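Local coordinates for putative uncharacterized protein lp_3323 (Lactobacillus plantarum, PDB 3DC7) that is of unknown function but, as a member of the GDSL-like (SGNH) hydrolase family, probably hydrolyses ester or acyl bonds, at residues A38-L46 against N206-Q217; V92-L101 against V151-Y162. All blocks are in the same frame, centred on the assembly; numbering follows the deposited sequence. Where two conformers were deposited one is given.

Interaction 1: A38-L46 against N206-Q217. With SO4 (sulfate ion), chain D.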
loop_
_atom_site.group_PDB
_atom_site.type_symbol
_atom_site.label_atom_id
_atom_site.label_comp_id
_atom_site.label_asym_id
_atom_site.label_seq_id
_atom_site.Cartn_x
_atom_site.Cartn_y
_atom_site.Cartn_z
ATOM N N ALA A 38 -17.308 3.533 24.343
ATOM C CA ALA A 38 -17.802 2.333 23.703
ATOM C C ALA A 38 -17.526 1.182 24.655
ATOM O O ALA A 38 -16.436 1.086 25.219
ATOM C CB ALA A 38 -17.086 2.111 22.389
ATOM N N THR A 39 -18.505 0.309 24.840
ATOM C CA THR A 39 -18.344 -0.799 25.775
ATOM C C THR A 39 -17.565 -1.978 25.195
ATOM O O THR A 39 -16.949 -2.727 25.950
ATOM C CB THR A 39 -19.696 -1.274 26.359
ATOM O OG1 THR A 39 -20.599 -1.602 25.296
ATOM C CG2 THR A 39 -20.320 -0.171 27.233
ATOM N N VAL A 40 -17.587 -2.132 23.865
ATOM C CA VAL A 40 -16.941 -3.263 23.195
ATOM C C VAL A 40 -15.929 -2.788 22.148
ATOM O O VAL A 40 -16.308 -2.334 21.072
ATOM C CB VAL A 40 -17.968 -4.209 22.529
ATOM C CG1 VAL A 40 -17.264 -5.448 21.976
ATOM C CG2 VAL A 40 -19.068 -4.612 23.521
ATOM N N HIS A 41 -14.649 -2.913 22.480
ATOM C CA HIS A 41 -13.564 -2.377 21.664
ATOM C C HIS A 41 -13.085 -3.387 20.620
ATOM O O HIS A 41 -13.391 -4.567 20.707
ATOM C CB HIS A 41 -12.398 -1.947 22.555
ATOM C CG HIS A 41 -12.693 -0.751 23.406
ATOM N ND1 HIS A 41 -13.409 -0.833 24.582
ATOM C CD2 HIS A 41 -12.359 0.552 23.259
ATOM C CE1 HIS A 41 -13.503 0.371 25.117
ATOM N NE2 HIS A 41 -12.880 1.230 24.332
ATOM N N TYR A 42 -12.328 -2.919 19.644
ATOM C CA TYR A 42 -11.814 -3.797 18.593
ATOM C C TYR A 42 -11.007 -4.965 19.183
ATOM O O TYR A 42 -11.130 -6.103 18.724
ATOM C CB TYR A 42 -10.975 -3.012 17.570
ATOM C CG TYR A 42 -9.691 -2.487 18.151
ATOM C CD1 TYR A 42 -8.510 -3.232 18.070
ATOM C CD2 TYR A 42 -9.664 -1.274 18.827
ATOM C CE1 TYR A 42 -7.320 -2.765 18.649
ATOM C CE2 TYR A 42 -8.487 -0.792 19.403
ATOM C CZ TYR A 42 -7.321 -1.544 19.311
ATOM O OH TYR A 42 -6.166 -1.066 19.872
ATOM N N HIS A 43 -10.206 -4.687 20.212
ATOM C CA HIS A 43 -9.365 -5.728 20.788
ATOM C C HIS A 43 -10.172 -6.737 21.625
ATOM O O HIS A 43 -9.734 -7.866 21.813
ATOM C CB HIS A 43 -8.198 -5.134 21.575
ATOM C CG HIS A 43 -8.618 -4.190 22.646
ATOM N ND1 HIS A 43 -8.903 -4.606 23.931
ATOM C CD2 HIS A 43 -8.823 -2.851 22.624
ATOM C CE1 HIS A 43 -9.251 -3.559 24.659
ATOM N NE2 HIS A 43 -9.218 -2.484 23.887
ATOM N N ASP A 44 -11.346 -6.331 22.106
ATOM C CA ASP A 44 -12.232 -7.231 22.847
ATOM C C ASP A 44 -12.857 -8.238 21.884
ATOM O O ASP A 44 -12.963 -9.433 22.195
ATOM C CB ASP A 44 -13.320 -6.439 23.569
ATOM C CG ASP A 44 -12.783 -5.651 24.751
ATOM O OD1 ASP A 44 -11.869 -6.150 25.442
ATOM O OD2 ASP A 44 -13.275 -4.527 25.005
ATOM N N ILE A 45 -13.246 -7.745 20.709
ATOM C CA ILE A 45 -13.689 -8.602 19.600
ATOM C C ILE A 45 -12.596 -9.595 19.194
ATOM O O ILE A 45 -12.835 -10.800 19.162
ATOM C CB ILE A 45 -14.175 -7.766 18.383
ATOM C CG1 ILE A 45 -15.396 -6.936 18.784
ATOM C CG2 ILE A 45 -14.520 -8.682 17.181
ATOM C CD1 ILE A 45 -15.602 -5.683 17.964
ATOM N N LEU A 46 -11.393 -9.098 18.920
ATOM C CA LEU A 46 -10.303 -9.965 18.482
ATOM C C LEU A 46 -9.829 -10.927 19.553
ATOM O O LEU A 46 -9.540 -12.084 19.257
ATOM C CB LEU A 46 -9.121 -9.158 17.931
ATOM C CG LEU A 46 -9.435 -8.333 16.691
ATOM C CD1 LEU A 46 -8.397 -7.280 16.534
ATOM C CD2 LEU A 46 -9.528 -9.196 15.456
ATOM N N ASN A 206 -19.585 1.369 19.227
ATOM C CA ASN A 206 -19.498 -0.083 19.054
ATOM C C ASN A 206 -19.524 -0.559 17.607
ATOM O O ASN A 206 -18.818 -1.508 17.255
ATOM C CB ASN A 206 -20.592 -0.809 19.838
ATOM C CG ASN A 206 -20.350 -0.790 21.332
ATOM O OD1 ASN A 206 -19.321 -0.317 21.821
ATOM N ND2 ASN A 206 -21.300 -1.324 22.069
ATOM N N ALA A 207 -20.341 0.089 16.775
ATOM C CA ALA A 207 -20.378 -0.232 15.339
ATOM C C ALA A 207 -19.041 0.082 14.658
ATOM O O ALA A 207 -18.585 -0.654 13.778
ATOM C CB ALA A 207 -21.540 0.510 14.644
ATOM N N GLY A 208 -18.413 1.175 15.084
ATOM C CA GLY A 208 -17.117 1.604 14.546
ATOM C C GLY A 208 -16.035 0.633 14.947
ATOM O O GLY A 208 -15.150 0.313 14.151
ATOM N N HIS A 209 -16.123 0.144 16.179
ATOM C CA HIS A 209 -15.210 -0.869 16.669
ATOM C C HIS A 209 -15.323 -2.207 15.950
ATOM O O HIS A 209 -14.307 -2.859 15.740
ATOM C CB HIS A 209 -15.325 -1.040 18.178
ATOM C CG HIS A 209 -14.604 0.022 18.946
ATOM N ND1 HIS A 209 -13.260 -0.057 19.235
ATOM C CD2 HIS A 209 -15.032 1.203 19.454
ATOM C CE1 HIS A 209 -12.892 1.016 19.910
ATOM N NE2 HIS A 209 -13.948 1.798 20.056
ATOM N N ARG A 210 -16.530 -2.618 15.566
ATOM C CA ARG A 210 -16.713 -3.846 14.798
ATOM C C ARG A 210 -16.003 -3.727 13.451
ATOM O O ARG A 210 -15.350 -4.670 12.982
ATOM C CB ARG A 210 -18.200 -4.145 14.609
ATOM C CG ARG A 210 -18.872 -4.666 15.866
ATOM C CD ARG A 210 -20.219 -5.300 15.571
ATOM N NE ARG A 210 -21.233 -4.332 15.160
ATOM C CZ ARG A 210 -21.909 -3.545 15.993
ATOM N NH1 ARG A 210 -21.679 -3.585 17.301
ATOM N NH2 ARG A 210 -22.818 -2.708 15.514
ATOM N N VAL A 211 -16.141 -2.551 12.838
ATOM C CA VAL A 211 -15.467 -2.248 11.563
ATOM C C VAL A 211 -13.952 -2.360 11.744
ATOM O O VAL A 211 -13.279 -3.038 10.966
ATOM C CB VAL A 211 -15.845 -0.844 11.008
ATOM C CG1 VAL A 211 -14.920 -0.431 9.866
ATOM C CG2 VAL A 211 -17.293 -0.817 10.531
ATOM N N ILE A 212 -13.429 -1.710 12.783
ATOM C CA ILE A 212 -11.990 -1.696 13.045
ATOM C C ILE A 212 -11.420 -3.102 13.238
ATOM O O ILE A 212 -10.357 -3.417 12.711
ATOM C CB ILE A 212 -11.651 -0.780 14.253
ATOM C CG1 ILE A 212 -11.854 0.683 13.858
ATOM C CG2 ILE A 212 -10.211 -1.013 14.729
ATOM C CD1 ILE A 212 -11.897 1.636 15.027
ATOM N N ALA A 213 -12.145 -3.940 13.976
ATOM C CA ALA A 213 -11.795 -5.344 14.184
ATOM C C ALA A 213 -11.702 -6.113 12.874
ATOM O O ALA A 213 -10.754 -6.874 12.657
ATOM C CB ALA A 213 -12.801 -6.002 15.117
ATOM N N ARG A 214 -12.681 -5.912 11.999
ATOM C CA ARG A 214 -12.663 -6.521 10.669
ATOM C C ARG A 214 -11.464 -6.032 9.848
ATOM O O ARG A 214 -10.775 -6.824 9.217
ATOM C CB ARG A 214 -13.967 -6.238 9.938
ATOM C CG ARG A 214 -15.168 -6.936 10.565
ATOM C CD ARG A 214 -16.391 -6.885 9.659
ATOM N NE ARG A 214 -16.982 -5.551 9.562
ATOM C CZ ARG A 214 -18.113 -5.174 10.160
ATOM N NH1 ARG A 214 -18.809 -6.022 10.914
ATOM N NH2 ARG A 214 -18.559 -3.941 9.987
ATOM N N LYS A 215 -11.200 -4.733 9.889
ATOM C CA LYS A 215 -10.092 -4.157 9.123
ATOM C C LYS A 215 -8.762 -4.684 9.620
ATOM O O LYS A 215 -7.877 -4.970 8.822
ATOM C CB LYS A 215 -10.127 -2.622 9.164
ATOM C CG LYS A 215 -11.260 -2.010 8.326
ATOM C CD LYS A 215 -11.105 -2.326 6.830
ATOM C CE LYS A 215 -12.381 -1.990 6.036
ATOM N NZ LYS A 215 -13.258 -3.186 5.811
ATOM N N LEU A 216 -8.635 -4.841 10.938
ATOM C CA LEU A 216 -7.404 -5.337 11.531
ATOM C C LEU A 216 -7.173 -6.815 11.205
ATOM O O LEU A 216 -6.066 -7.193 10.856
ATOM C CB LEU A 216 -7.376 -5.085 13.046
ATOM C CG LEU A 216 -6.202 -5.574 13.898
ATOM C CD1 LEU A 216 -4.841 -5.194 13.333
ATOM C CD2 LEU A 216 -6.354 -4.970 15.300
ATOM N N GLN A 217 -8.203 -7.644 11.327
ATOM C CA GLN A 217 -8.047 -9.068 10.997
ATOM C C GLN A 217 -7.616 -9.257 9.535
ATOM O O GLN A 217 -6.680 -10.018 9.263
ATOM C CB GLN A 217 -9.307 -9.873 11.324
ATOM C CG GLN A 217 -9.129 -11.392 11.203
ATOM C CD GLN A 217 -8.218 -11.989 12.282
ATOM O OE1 GLN A 217 -8.449 -11.814 13.472
ATOM N NE2 GLN A 217 -7.190 -12.698 11.862
HETATM S S SO4 D . -22.375 2.323 21.592
HETATM O O1 SO4 D . -22.927 1.603 20.446
HETATM O O2 SO4 D . -20.996 2.745 21.346
HETATM O O3 SO4 D . -23.228 3.491 21.827
HETATM O O4 SO4 D . -22.364 1.452 22.769
HETATM O O HOH W 1 -18.108 -3.258 18.972
#
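A knob-into-hole joins helix 42-50 to the C-terminal helix 206-223: the side chain of Tyr42 sits among His209, Ile212, Ala213 and Leu216. CG of Tyr42 is wedged between its own backbone N and carbonyl carbon (chi1 68°), which turns the ring across the partner helix. CB rests on Ile212 CG2 (3.6 Å), CD1 meets Leu216 CD2 and the CD2 edge of the ring faces ND1 of His209; the hydroxyl goes on to Thr32 OG1. The same ND1 takes a weak, bent bond from the backbone N of Tyr42 (3.0 Å), and the edge of the His41 ring is directed at the face of His209 in an offset edge-to-face pair with planes at 71°. In this three-layer alpha/beta fold of parallel strands, helix 206-223 lies against strands 24-28 and 132-136, where Leu216 also touches Trp26 and Ile135. One turn further along helix 42-50, Leu46 CD1 presses on Leu216 CD2 at 3.3 Å, tighter than usual carbon contact, while Ile45 CG2 lies on Ala213 CB (3.8 Å). At the other end Asn206 grips the loop: Val40 N donates to its OD1 (3.2 Å) from above the carbonyl plane, and its ND2 makes a weak bond to Thr39 OG1. A water donates to both Val40 O and Asn206 O, and a sulfate, probably from the crystallisation liquor, accepts from Asn206 N (2.9 Å) through O2 at the helix start.

Interaction 2: V92-L101 against V151-Y162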
loop_
_atom_site.group_PDB
_atom_site.type_symbol
_atom_site.label_atom_id
_atom_site.label_comp_id
_atom_site.label_asym_id
_atom_site.label_seq_id
_atom_site.Cartn_x
_atom_site.Cartn_y
_atom_site.Cartn_z
ATOM N N VAL A 92 -3.720 10.295 17.145
ATOM C CA VAL A 92 -4.867 11.178 17.044
ATOM C C VAL A 92 -4.844 12.258 18.124
ATOM O O VAL A 92 -5.271 13.384 17.877
ATOM C CB VAL A 92 -6.226 10.428 16.989
ATOM C CG1 VAL A 92 -6.755 10.102 18.380
ATOM C CG2 VAL A 92 -7.235 11.293 16.247
ATOM N N ASN A 93 -4.319 11.914 19.302
ATOM C CA ASN A 93 -4.116 12.906 20.365
ATOM C C ASN A 93 -2.920 13.799 20.085
ATOM O O ASN A 93 -2.947 14.989 20.389
ATOM C CB ASN A 93 -3.975 12.250 21.741
ATOM C CG ASN A 93 -5.270 11.624 22.223
ATOM O OD1 ASN A 93 -5.276 10.497 22.732
ATOM N ND2 ASN A 93 -6.378 12.350 22.059
ATOM N N ASP A 94 -1.872 13.236 19.495
ATOM C CA ASP A 94 -0.762 14.075 19.071
ATOM C C ASP A 94 -1.274 15.147 18.106
ATOM O O ASP A 94 -0.923 16.319 18.233
ATOM C CB ASP A 94 0.350 13.244 18.466
ATOM C CG ASP A 94 0.877 12.187 19.435
ATOM O OD1 ASP A 94 2.038 12.317 19.907
ATOM O OD2 ASP A 94 0.125 11.219 19.727
ATOM N N TYR A 95 -2.138 14.752 17.173
ATOM C CA TYR A 95 -2.781 15.735 16.290
ATOM C C TYR A 95 -3.697 16.692 17.077
ATOM O O TYR A 95 -3.465 17.892 17.093
ATOM C CB TYR A 95 -3.550 15.074 15.131
ATOM C CG TYR A 95 -4.477 16.034 14.402
ATOM C CD1 TYR A 95 -3.963 17.055 13.593
ATOM C CD2 TYR A 95 -5.863 15.948 14.557
ATOM C CE1 TYR A 95 -4.802 17.955 12.952
ATOM C CE2 TYR A 95 -6.710 16.842 13.915
ATOM C CZ TYR A 95 -6.174 17.838 13.117
ATOM O OH TYR A 95 -7.006 18.710 12.461
ATOM N N GLY A 96 -4.703 16.141 17.750
ATOM C CA GLY A 96 -5.751 16.939 18.373
ATOM C C GLY A 96 -5.362 17.696 19.630
ATOM O O GLY A 96 -6.010 18.668 19.994
ATOM N N ARG A 97 -4.306 17.257 20.307
ATOM C CA ARG A 97 -3.862 17.954 21.510
ATOM C C ARG A 97 -2.548 18.713 21.268
ATOM O O ARG A 97 -1.819 19.040 22.205
ATOM C CB ARG A 97 -3.774 16.985 22.691
ATOM C CG ARG A 97 -5.005 16.079 22.814
ATOM C CD ARG A 97 -4.957 15.194 24.044
ATOM N NE ARG A 97 -5.435 15.902 25.225
ATOM C CZ ARG A 97 -5.412 15.414 26.462
ATOM N NH1 ARG A 97 -4.905 14.213 26.698
ATOM N NH2 ARG A 97 -5.869 16.146 27.477
ATOM N N ASP A 98 -2.258 18.985 19.998
ATOM C CA ASP A 98 -1.172 19.874 19.615
ATOM C C ASP A 98 0.218 19.414 20.086
ATOM O O ASP A 98 0.953 20.173 20.734
ATOM C CB ASP A 98 -1.486 21.330 20.056
ATOM C CG ASP A 98 -2.754 21.895 19.386
ATOM O OD1 ASP A 98 -2.953 21.625 18.182
ATOM O OD2 ASP A 98 -3.543 22.624 20.042
ATOM N N GLN A 99 0.586 18.179 19.751
ATOM C CA GLN A 99 1.992 17.759 19.856
ATOM C C GLN A 99 2.761 18.380 18.685
ATOM O O GLN A 99 2.363 18.207 17.534
ATOM C CB GLN A 99 2.111 16.231 19.836
ATOM C CG GLN A 99 3.535 15.660 20.013
ATOM C CD GLN A 99 4.045 15.774 21.440
ATOM O OE1 GLN A 99 5.069 16.427 21.710
ATOM N NE2 GLN A 99 3.323 15.155 22.371
ATOM N N PRO A 100 3.856 19.129 18.964
ATOM C CA PRO A 100 4.610 19.627 17.808
ATOM C C PRO A 100 4.948 18.453 16.903
ATOM O O PRO A 100 5.270 17.365 17.399
ATOM C CB PRO A 100 5.878 20.223 18.433
ATOM C CG PRO A 100 5.430 20.645 19.816
ATOM C CD PRO A 100 4.467 19.552 20.243
ATOM N N LEU A 101 4.822 18.658 15.598
ATOM C CA LEU A 101 5.066 17.593 14.633
ATOM C C LEU A 101 6.553 17.287 14.508
ATOM O O LEU A 101 6.961 16.122 14.474
ATOM C CB LEU A 101 4.484 17.956 13.269
ATOM C CG LEU A 101 4.624 16.913 12.160
ATOM C CD1 LEU A 101 3.888 15.639 12.504
ATOM C CD2 LEU A 101 4.153 17.480 10.841
ATOM N N VAL A 151 -10.086 20.002 9.992
ATOM C CA VAL A 151 -9.272 20.847 9.113
ATOM C C VAL A 151 -7.789 20.912 9.553
ATOM O O VAL A 151 -6.940 20.247 8.947
ATOM C CB VAL A 151 -9.888 22.289 8.979
ATOM C CG1 VAL A 151 -9.097 23.136 7.996
ATOM C CG2 VAL A 151 -11.349 22.228 8.547
ATOM N N THR A 152 -7.497 21.712 10.588
ATOM C CA THR A 152 -6.150 21.869 11.148
ATOM C C THR A 152 -6.232 21.926 12.686
ATOM O O THR A 152 -7.280 22.251 13.232
ATOM C CB THR A 152 -5.451 23.163 10.632
ATOM O OG1 THR A 152 -6.397 24.242 10.604
ATOM C CG2 THR A 152 -4.892 22.985 9.216
ATOM N N ASN A 153 -5.144 21.583 13.376
ATOM C CA ASN A 153 -5.076 21.720 14.840
ATOM C C ASN A 153 -4.549 23.108 15.237
ATOM O O ASN A 153 -4.327 23.935 14.371
ATOM C CB ASN A 153 -4.236 20.594 15.466
ATOM C CG ASN A 153 -2.754 20.676 15.106
ATOM O OD1 ASN A 153 -2.283 21.660 14.521
ATOM N ND2 ASN A 153 -2.009 19.633 15.464
ATOM N N GLY A 154 -4.353 23.366 16.532
ATOM C CA GLY A 154 -3.877 24.678 17.004
ATOM C C GLY A 154 -2.496 25.114 16.508
ATOM O O GLY A 154 -2.149 26.303 16.554
ATOM N N LEU A 155 -1.705 24.160 16.023
ATOM C CA LEU A 155 -0.389 24.464 15.487
ATOM C C LEU A 155 -0.469 24.626 13.976
ATOM O O LEU A 155 0.534 24.870 13.322
ATOM C CB LEU A 155 0.605 23.354 15.836
ATOM C CG LEU A 155 0.718 22.955 17.300
ATOM C CD1 LEU A 155 1.598 21.735 17.399
ATOM C CD2 LEU A 155 1.266 24.105 18.154
ATOM N N GLY A 156 -1.663 24.459 13.424
ATOM C CA GLY A 156 -1.869 24.631 11.991
ATOM C C GLY A 156 -1.522 23.459 11.092
ATOM O O GLY A 156 -1.554 23.608 9.875
ATOM N N TYR A 157 -1.181 22.299 11.669
ATOM C CA TYR A 157 -0.968 21.092 10.871
ATOM C C TYR A 157 -2.287 20.377 10.646
ATOM O O TYR A 157 -3.249 20.585 11.377
ATOM C CB TYR A 157 0.007 20.122 11.534
ATOM C CG TYR A 157 1.384 20.670 11.776
ATOM C CD1 TYR A 157 2.294 20.818 10.732
ATOM C CD2 TYR A 157 1.778 21.048 13.061
ATOM C CE1 TYR A 157 3.563 21.328 10.961
ATOM C CE2 TYR A 157 3.043 21.561 13.304
ATOM C CZ TYR A 157 3.926 21.695 12.254
ATOM O OH TYR A 157 5.173 22.198 12.510
ATOM N N ARG A 158 -2.309 19.526 9.625
ATOM C CA ARG A 158 -3.459 18.694 9.302
ATOM C C ARG A 158 -3.231 17.299 9.880
ATOM O O ARG A 158 -2.095 16.904 10.103
ATOM C CB ARG A 158 -3.638 18.624 7.780
ATOM C CG ARG A 158 -3.541 19.991 7.074
ATOM C CD ARG A 158 -3.226 19.872 5.575
ATOM N NE ARG A 158 -1.974 19.154 5.344
ATOM C CZ ARG A 158 -1.173 19.325 4.296
ATOM N NH1 ARG A 158 -1.464 20.211 3.352
ATOM N NH2 ARG A 158 -0.061 18.608 4.200
ATOM N N GLN A 159 -4.313 16.560 10.119
ATOM C CA GLN A 159 -4.203 15.182 10.622
ATOM C C GLN A 159 -3.298 14.338 9.713
ATOM O O GLN A 159 -2.470 13.570 10.206
ATOM C CB GLN A 159 -5.594 14.541 10.790
ATOM C CG GLN A 159 -5.582 13.200 11.534
ATOM C CD GLN A 159 -6.977 12.594 11.706
ATOM O OE1 GLN A 159 -8.001 13.254 11.468
ATOM N NE2 GLN A 159 -7.024 11.322 12.111
ATOM N N SER A 160 -3.445 14.518 8.397
ATOM C CA SER A 160 -2.651 13.797 7.394
ATOM C C SER A 160 -1.146 14.082 7.439
ATOM O O SER A 160 -0.361 13.331 6.859
ATOM C CB SER A 160 -3.186 14.062 5.988
ATOM O OG SER A 160 -2.997 15.423 5.628
ATOM N N ASP A 161 -0.734 15.158 8.115
ATOM C CA ASP A 161 0.711 15.395 8.345
ATOM C C ASP A 161 1.276 14.432 9.387
ATOM O O ASP A 161 2.407 13.962 9.260
ATOM C CB ASP A 161 0.971 16.833 8.760
ATOM C CG ASP A 161 0.701 17.811 7.646
ATOM O OD1 ASP A 161 1.088 17.508 6.498
ATOM O OD2 ASP A 161 0.100 18.878 7.903
ATOM N N TYR A 162 0.467 14.129 10.406
ATOM C CA TYR A 162 0.830 13.143 11.433
ATOM C C TYR A 162 0.746 11.726 10.885
ATOM O O TYR A 162 1.626 10.903 11.097
ATOM C CB TYR A 162 -0.075 13.298 12.652
ATOM C CG TYR A 162 0.147 14.593 13.402
ATOM C CD1 TYR A 162 -0.337 15.803 12.907
ATOM C CD2 TYR A 162 0.836 14.608 14.607
ATOM C CE1 TYR A 162 -0.132 16.985 13.593
ATOM C CE2 TYR A 162 1.043 15.793 15.298
ATOM C CZ TYR A 162 0.554 16.970 14.784
ATOM O OH TYR A 162 0.754 18.139 15.459
#
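Thr152 meets the tip of Tyr95, whose OH lies 3.3 Å from Thr152 C and bonds to Ser149 O. Asn153 then ties the loop to the end of helix 92-96. Its ND2 reaches Tyr95 O at 2.8 Å, in the carbonyl plane on a lone pair. ND2 also donates to Tyr162 OH, nearly in its own amide plane. OD1 accepts Leu155 N, closing an Asx turn, and Tyr157 N, the two arriving from opposite faces of the amide, so the group is held firmly. Gly154 N makes a weak bond to OD1 of Asp98, the positive-phi residue of the Schellman motif that ends helix 92-96; the other carboxylate oxygen binds Ser147. Leu155 CD1 lies 3.7 Å from Pro100 CA, against the outgoing chain. The Tyr157 ring takes Leu101 CB over its centre (3.9 Å from the centroid). At Gln159, CB stands squarely over the Tyr95 ring, 3.8 Å from its centroid, while the extended chain carries the amide to Ile138 O, through NE2, and Ile140 N, through OE1. Tyr162 is sandwiched by Tyr95 CA on one face and Leu101 CD1 (3.9 Å from the centroid) on the opposite one; the Tyr95 edge is turned to its face, planes at 75°, and the OH of Tyr162 donates to Gln99 O at 2.6 Å. The start of helix 159-173 is thereby fastened to helix 92-96 and the turn that follows it, with Phe112 of helix 112-126 against Tyr162 and Leu101, and Tyr181 of helix 180-183 against Gln159.

Interactions 1 and 2 lie on opposite sides of the chain's centre, their own centres about 25 Å apart and their nearest atoms about 10 Å apart, without touching. In sequence, interaction 2 falls wholly between 38-46 and 206-217. Both flank the probable active-site region. Segment 92-101 begins in the Gly-x-Asn-Asp block of SGNH hydrolases, where Asn93 touches Asp29 of the Gly-Asp-Ser motif; relatives use this asparagine in the oxyanion hole. Segment 206-217 starts three residues after the histidine of the Asp-x-x-His motif, and Thr32, just past Gly-Asp-Ser, binds Tyr42. The segments of both interactions also reach the second subunit, through Lys215 and Gln217 in interaction 1 and Arg158 and Ser160 in interaction 2.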